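Aldehyde reductase YahK (Escherichia coli, PDB 1UUF) reduces a wide range of aldehydes to their primary alcohols, strongly preferring NADPH over NADH as electron donor, and binds two zinc ions per subunit. Local coordinates at residues I109-K114 against E157-R162; G122-C127 against G316-Q321. All blocks are in the same frame, centred on the assembly; numbering follows the deposited sequence.

Contact 1. Residues I109-K114 against E157-R162. With ZN (zinc ion), chain B.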
loop_
_atom_site.group_PDB
_atom_site.type_symbol
_atom_site.label_atom_id
_atom_site.label_comp_id
_atom_site.label_asym_id
_atom_site.label_seq_id
_atom_site.Cartn_x
_atom_site.Cartn_y
_atom_site.Cartn_z
ATOM N N ILE A 109 13.141 -19.335 9.461
ATOM C CA ILE A 109 13.363 -18.903 10.843
ATOM C C ILE A 109 13.754 -20.030 11.787
ATOM O O ILE A 109 13.094 -21.071 11.814
ATOM C CB ILE A 109 12.079 -18.291 11.440
ATOM C CG1 ILE A 109 11.483 -17.265 10.477
ATOM C CG2 ILE A 109 12.382 -17.668 12.799
ATOM C CD1 ILE A 109 10.101 -16.798 10.881
ATOM N N VAL A 110 14.819 -19.828 12.566
ATOM C CA VAL A 110 15.220 -20.833 13.550
ATOM C C VAL A 110 15.148 -20.270 14.972
ATOM O O VAL A 110 15.262 -21.016 15.942
ATOM C CB VAL A 110 16.637 -21.413 13.288
ATOM C CG1 VAL A 110 16.604 -22.313 12.048
ATOM C CG2 VAL A 110 17.649 -20.293 13.116
ATOM N N ASP A 111 14.948 -18.957 15.092
ATOM C CA ASP A 111 14.814 -18.327 16.407
ATOM C C ASP A 111 14.369 -16.870 16.280
ATOM O O ASP A 111 14.434 -16.279 15.203
ATOM C CB ASP A 111 16.141 -18.395 17.181
ATOM C CG ASP A 111 15.940 -18.507 18.692
ATOM O OD1 ASP A 111 14.787 -18.379 19.159
ATOM O OD2 ASP A 111 16.938 -18.722 19.416
ATOM N N SER A 112 13.877 -16.307 17.378
ATOM C CA SER A 112 13.458 -14.909 17.412
ATOM C C SER A 112 13.513 -14.456 18.872
ATOM O O SER A 112 13.739 -15.276 19.764
ATOM C CB SER A 112 12.051 -14.729 16.825
ATOM O OG SER A 112 11.057 -15.366 17.603
ATOM N N CYS A 113 13.316 -13.169 19.127
ATOM C CA CYS A 113 13.410 -12.677 20.502
ATOM C C CYS A 113 12.325 -13.222 21.431
ATOM O O CYS A 113 12.544 -13.349 22.632
ATOM C CB CYS A 113 13.430 -11.142 20.524
ATOM S SG CYS A 113 11.837 -10.301 20.572
ATOM N N LYS A 114 11.166 -13.551 20.864
ATOM C CA LYS A 114 10.033 -14.113 21.602
ATOM C C LYS A 114 9.292 -13.183 22.553
ATOM O O LYS A 114 8.355 -13.620 23.221
ATOM C CB LYS A 114 10.470 -15.344 22.401
ATOM C CG LYS A 114 11.210 -16.390 21.601
ATOM C CD LYS A 114 11.616 -17.545 22.498
ATOM C CE LYS A 114 12.668 -18.404 21.832
ATOM N NZ LYS A 114 13.894 -17.603 21.580
ATOM N N GLU A 157 12.122 -26.089 19.338
ATOM C CA GLU A 157 10.820 -26.587 18.890
ATOM C C GLU A 157 9.781 -25.541 18.499
ATOM O O GLU A 157 8.856 -25.853 17.750
ATOM C CB GLU A 157 10.201 -27.539 19.923
ATOM C CG GLU A 157 9.697 -26.883 21.191
ATOM C CD GLU A 157 8.710 -27.768 21.940
ATOM O OE1 GLU A 157 8.432 -27.483 23.122
ATOM O OE2 GLU A 157 8.204 -28.744 21.343
ATOM N N ARG A 158 9.916 -24.312 18.984
ATOM C CA ARG A 158 8.940 -23.285 18.624
ATOM C C ARG A 158 8.978 -22.994 17.127
ATOM O O ARG A 158 7.984 -22.557 16.541
ATOM C CB ARG A 158 9.198 -21.983 19.396
ATOM C CG ARG A 158 8.369 -20.793 18.888
ATOM C CD ARG A 158 8.453 -19.592 19.821
ATOM N NE ARG A 158 7.698 -18.447 19.316
ATOM C CZ ARG A 158 7.381 -17.381 20.045
ATOM N NH1 ARG A 158 7.752 -17.313 21.318
ATOM N NH2 ARG A 158 6.691 -16.383 19.507
ATOM N N TYR A 159 10.120 -23.261 16.503
ATOM C CA TYR A 159 10.276 -22.980 15.084
ATOM C C TYR A 159 10.272 -24.204 14.183
ATOM O O TYR A 159 10.587 -24.111 12.997
ATOM C CB TYR A 159 11.549 -22.157 14.882
ATOM C CG TYR A 159 11.593 -20.974 15.821
ATOM C CD1 TYR A 159 12.088 -21.107 17.122
ATOM C CD2 TYR A 159 11.049 -19.747 15.447
ATOM C CE1 TYR A 159 12.029 -20.044 18.025
ATOM C CE2 TYR A 159 10.985 -18.683 16.340
ATOM C CZ TYR A 159 11.475 -18.838 17.626
ATOM O OH TYR A 159 11.390 -17.791 18.513
ATOM N N VAL A 160 9.912 -25.351 14.745
ATOM C CA VAL A 160 9.847 -26.586 13.974
ATOM C C VAL A 160 8.377 -26.847 13.672
ATOM O O VAL A 160 7.532 -26.727 14.558
ATOM C CB VAL A 160 10.428 -27.775 14.767
ATOM C CG1 VAL A 160 10.259 -29.070 13.973
ATOM C CG2 VAL A 160 11.906 -27.527 15.053
ATOM N N LEU A 161 8.084 -27.199 12.424
ATOM C CA LEU A 161 6.712 -27.460 11.983
ATOM C C LEU A 161 6.440 -28.949 11.844
ATOM O O LEU A 161 7.350 -29.726 11.585
ATOM C CB LEU A 161 6.460 -26.794 10.626
ATOM C CG LEU A 161 6.525 -25.269 10.486
ATOM C CD1 LEU A 161 5.558 -24.628 11.465
ATOM C CD2 LEU A 161 7.944 -24.774 10.727
ATOM N N ARG A 162 5.177 -29.339 12.000
ATOM C CA ARG A 162 4.794 -30.741 11.872
ATOM C C ARG A 162 4.224 -30.992 10.477
ATOM O O ARG A 162 3.334 -30.266 10.029
ATOM C CB ARG A 162 3.736 -31.097 12.924
ATOM C CG ARG A 162 3.327 -32.571 12.950
ATOM C CD ARG A 162 4.491 -33.459 13.378
ATOM N NE ARG A 162 4.113 -34.865 13.493
ATOM C CZ ARG A 162 3.339 -35.359 14.456
ATOM N NH1 ARG A 162 2.856 -34.563 15.401
ATOM N NH2 ARG A 162 3.041 -36.652 14.472
HETATM ZN ZN ZN B . 10.742 -10.581 18.503
HETATM O O HOH W 1 11.120 -22.594 10.855
HETATM O O HOH W 2 6.148 -14.915 22.044
#
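Tyr159 lays one face of its ring on the backbone of Val110 and Asp111, while the opposite face is backed by CG of its own neighbour, Arg158. The CA of Asp111 stands 3.6 Å from the ring centroid and only 14° off the ring normal, a CH-pi contact. Ile109 approaches the same ring obliquely, CG2 lying 3.6 Å from Tyr159 CD2. At the ring edge Ser112 OG shares a 2.6 Å hydrogen bond with Tyr159 OH; Lys114 CE also lies there, and Lys114 CG comes within 3.4 Å of Tyr159 OH. Ser112 leads into Cys113, whose SG binds the structural-type zinc of this alcohol dehydrogenase family together with Cys116, Cys119 and Cys127; just before Ser112, Val110 and Asp111 form a classic beta bulge opposite Thr131. Lys114 bends at its last torsion (chi4 62°), which turns NZ back to Asp111 OD1 in a 2.7 Å salt bridge and to Ser112 O; Asp111 OD1 also accepts a hydrogen bond from Ser112 N, above the carboxylate plane. Arg158 runs extended past Lys114 in the opposite sense, bringing NH1 3.5 Å from Lys114 CB, and its NH2 forms a salt bridge with Glu124. Waters join Ile109 O to Tyr159 O and Arg158 NH1 to Lys114 O.

Contact 2. Residues G122-C127 against G316-Q321. With ZN (zinc ion), chain B.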
loop_
_atom_site.group_PDB
_atom_site.type_symbol
_atom_site.label_atom_id
_atom_site.label_comp_id
_atom_site.label_asym_id
_atom_site.label_seq_id
_atom_site.Cartn_x
_atom_site.Cartn_y
_atom_site.Cartn_z
ATOM N N GLY A 122 2.658 -13.940 16.827
ATOM C CA GLY A 122 2.867 -15.064 15.929
ATOM C C GLY A 122 3.481 -14.626 14.608
ATOM O O GLY A 122 3.315 -15.287 13.579
ATOM N N LEU A 123 4.191 -13.504 14.637
ATOM C CA LEU A 123 4.839 -12.976 13.444
ATOM C C LEU A 123 6.349 -12.900 13.660
ATOM O O LEU A 123 6.964 -11.848 13.493
ATOM C CB LEU A 123 4.280 -11.586 13.112
ATOM C CG LEU A 123 2.796 -11.549 12.741
ATOM C CD1 LEU A 123 2.347 -10.106 12.579
ATOM C CD2 LEU A 123 2.560 -12.332 11.452
ATOM N N GLU A 124 6.942 -14.028 14.035
ATOM C CA GLU A 124 8.379 -14.081 14.278
ATOM C C GLU A 124 9.170 -13.655 13.046
ATOM O O GLU A 124 10.323 -13.239 13.157
ATOM C CB GLU A 124 8.789 -15.493 14.703
ATOM C CG GLU A 124 8.109 -15.963 15.980
ATOM C CD GLU A 124 6.832 -16.755 15.735
ATOM O OE1 GLU A 124 6.215 -16.619 14.654
ATOM O OE2 GLU A 124 6.436 -17.512 16.645
ATOM N N ASN A 125 8.544 -13.751 11.874
ATOM C CA ASN A 125 9.190 -13.370 10.620
ATOM C C ASN A 125 9.457 -11.865 10.522
ATOM O O ASN A 125 10.346 -11.430 9.782
ATOM C CB ASN A 125 8.339 -13.836 9.426
ATOM C CG ASN A 125 6.896 -13.346 9.493
ATOM O OD1 ASN A 125 6.259 -13.380 10.545
ATOM N ND2 ASN A 125 6.365 -12.913 8.350
ATOM N N TYR A 126 8.694 -11.075 11.273
ATOM C CA TYR A 126 8.867 -9.628 11.265
ATOM C C TYR A 126 9.604 -9.121 12.503
ATOM O O TYR A 126 9.687 -7.918 12.742
ATOM C CB TYR A 126 7.506 -8.938 11.134
ATOM C CG TYR A 126 6.861 -9.181 9.786
ATOM C CD1 TYR A 126 5.596 -9.760 9.684
ATOM C CD2 TYR A 126 7.540 -8.872 8.607
ATOM C CE1 TYR A 126 5.025 -10.032 8.439
ATOM C CE2 TYR A 126 6.983 -9.138 7.359
ATOM C CZ TYR A 126 5.730 -9.722 7.281
ATOM O OH TYR A 126 5.208 -10.024 6.047
ATOM N N CYS A 127 10.139 -10.045 13.293
ATOM C CA CYS A 127 10.890 -9.675 14.490
ATOM C C CYS A 127 12.184 -8.986 14.052
ATOM O O CYS A 127 12.830 -9.423 13.102
ATOM C CB CYS A 127 11.218 -10.932 15.308
ATOM S SG CYS A 127 12.329 -10.671 16.724
ATOM N N GLY A 316 4.810 -16.078 9.785
ATOM C CA GLY A 316 5.173 -16.445 11.143
ATOM C C GLY A 316 5.047 -17.947 11.297
ATOM O O GLY A 316 4.551 -18.623 10.393
ATOM N N ILE A 317 5.471 -18.488 12.434
ATOM C CA ILE A 317 5.394 -19.932 12.610
ATOM C C ILE A 317 3.959 -20.465 12.658
ATOM O O ILE A 317 3.633 -21.430 11.964
ATOM C CB ILE A 317 6.164 -20.394 13.866
ATOM C CG1 ILE A 317 7.623 -19.924 13.784
ATOM C CG2 ILE A 317 6.147 -21.919 13.954
ATOM C CD1 ILE A 317 8.403 -20.497 12.606
ATOM N N PRO A 318 3.083 -19.848 13.470
ATOM C CA PRO A 318 1.703 -20.338 13.532
ATOM C C PRO A 318 1.046 -20.466 12.158
ATOM O O PRO A 318 0.381 -21.462 11.875
ATOM C CB PRO A 318 1.010 -19.300 14.409
ATOM C CG PRO A 318 2.096 -18.901 15.351
ATOM C CD PRO A 318 3.294 -18.759 14.440
ATOM N N GLU A 319 1.233 -19.463 11.303
ATOM C CA GLU A 319 0.627 -19.517 9.977
ATOM C C GLU A 319 1.305 -20.544 9.083
ATOM O O GLU A 319 0.662 -21.131 8.214
ATOM C CB GLU A 319 0.663 -18.146 9.300
ATOM C CG GLU A 319 -0.041 -18.141 7.951
ATOM C CD GLU A 319 -0.222 -16.747 7.394
ATOM O OE1 GLU A 319 0.779 -16.008 7.316
ATOM O OE2 GLU A 319 -1.366 -16.394 7.032
ATOM N N THR A 320 2.604 -20.752 9.279
ATOM C CA THR A 320 3.320 -21.740 8.486
ATOM C C THR A 320 2.729 -23.107 8.832
ATOM O O THR A 320 2.554 -23.951 7.963
ATOM C CB THR A 320 4.836 -21.724 8.794
ATOM O OG1 THR A 320 5.344 -20.403 8.576
ATOM C CG2 THR A 320 5.587 -22.682 7.870
ATOM N N GLN A 321 2.411 -23.319 10.107
ATOM C CA GLN A 321 1.816 -24.586 10.520
ATOM C C GLN A 321 0.414 -24.724 9.931
ATOM O O GLN A 321 0.025 -25.802 9.485
ATOM C CB GLN A 321 1.726 -24.684 12.044
ATOM C CG GLN A 321 1.235 -26.054 12.515
ATOM C CD GLN A 321 2.175 -27.173 12.101
ATOM O OE1 GLN A 321 3.274 -27.299 12.637
ATOM N NE2 GLN A 321 1.751 -27.986 11.136
HETATM ZN ZN ZN B . 10.742 -10.581 18.503
HETATM O O HOH W 3 1.702 -16.576 11.934
#
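The Glu124 carboxylate takes the Ile317 amide above its plane: the N-H of Ile317 points to OE1 over 3.0 Å, almost straight at 169° yet 39° out of the plane. Over one face of the Tyr126 ring lies Asn125 ND2, near the rim; this amide nitrogen donates to Met313 O. Ile317 crosses the glutamate at about a right angle, its CG1 3.8 Å from Glu124 CD, and OE1 also touches Pro318 CD. With OE2 held by Arg158, both carboxylate oxygens are gripped and the group's rotation is probably fixed. A bend at chi2 (94°) swings this group toward the helix start. Gly122 and Gly316 bring the two backbones together, with Gly316 CA directing a C-H at Gly122 O, 3.3 Å away. That carbonyl also receives water 3, which in turn accepts from Glu319 N. Gly122, with positive phi, closes helix 117-120 as the C-prime residue of a Schellman motif. Gly316 is the N-cap of helix 317-330, and the amide taken by Glu124 belongs to the first residue after it. The contact thus joins the structural-type zinc lobe, through the loop carrying the zinc ligand Cys127, to the N-terminal end of a helix following the Rossmann-type sheet.

From the N terminus the chain reaches 109-114, passes through the zinc-binding lobe, including 122-127, and returns at 157-162, where contact 1 closes a loop within the GroES-like catalytic domain. It then runs through the Rossmann-type sheet before 316-321 comes back against 122-127, so contact 2 closes a far longer loop. Because 122-127 lies between the segments of contact 1 and 316-321 beyond them, the two closures cross rather than nest. Their centres are about 8 Å apart, and Arg162 N approaches Gln321 OE1 at 2.9 Å, a probable hydrogen bond. Together they tie the zinc lobe to the turn between strands 152-156 and 161-162 and to helix 317-330, with Cys113 and Cys127 meeting at one zinc.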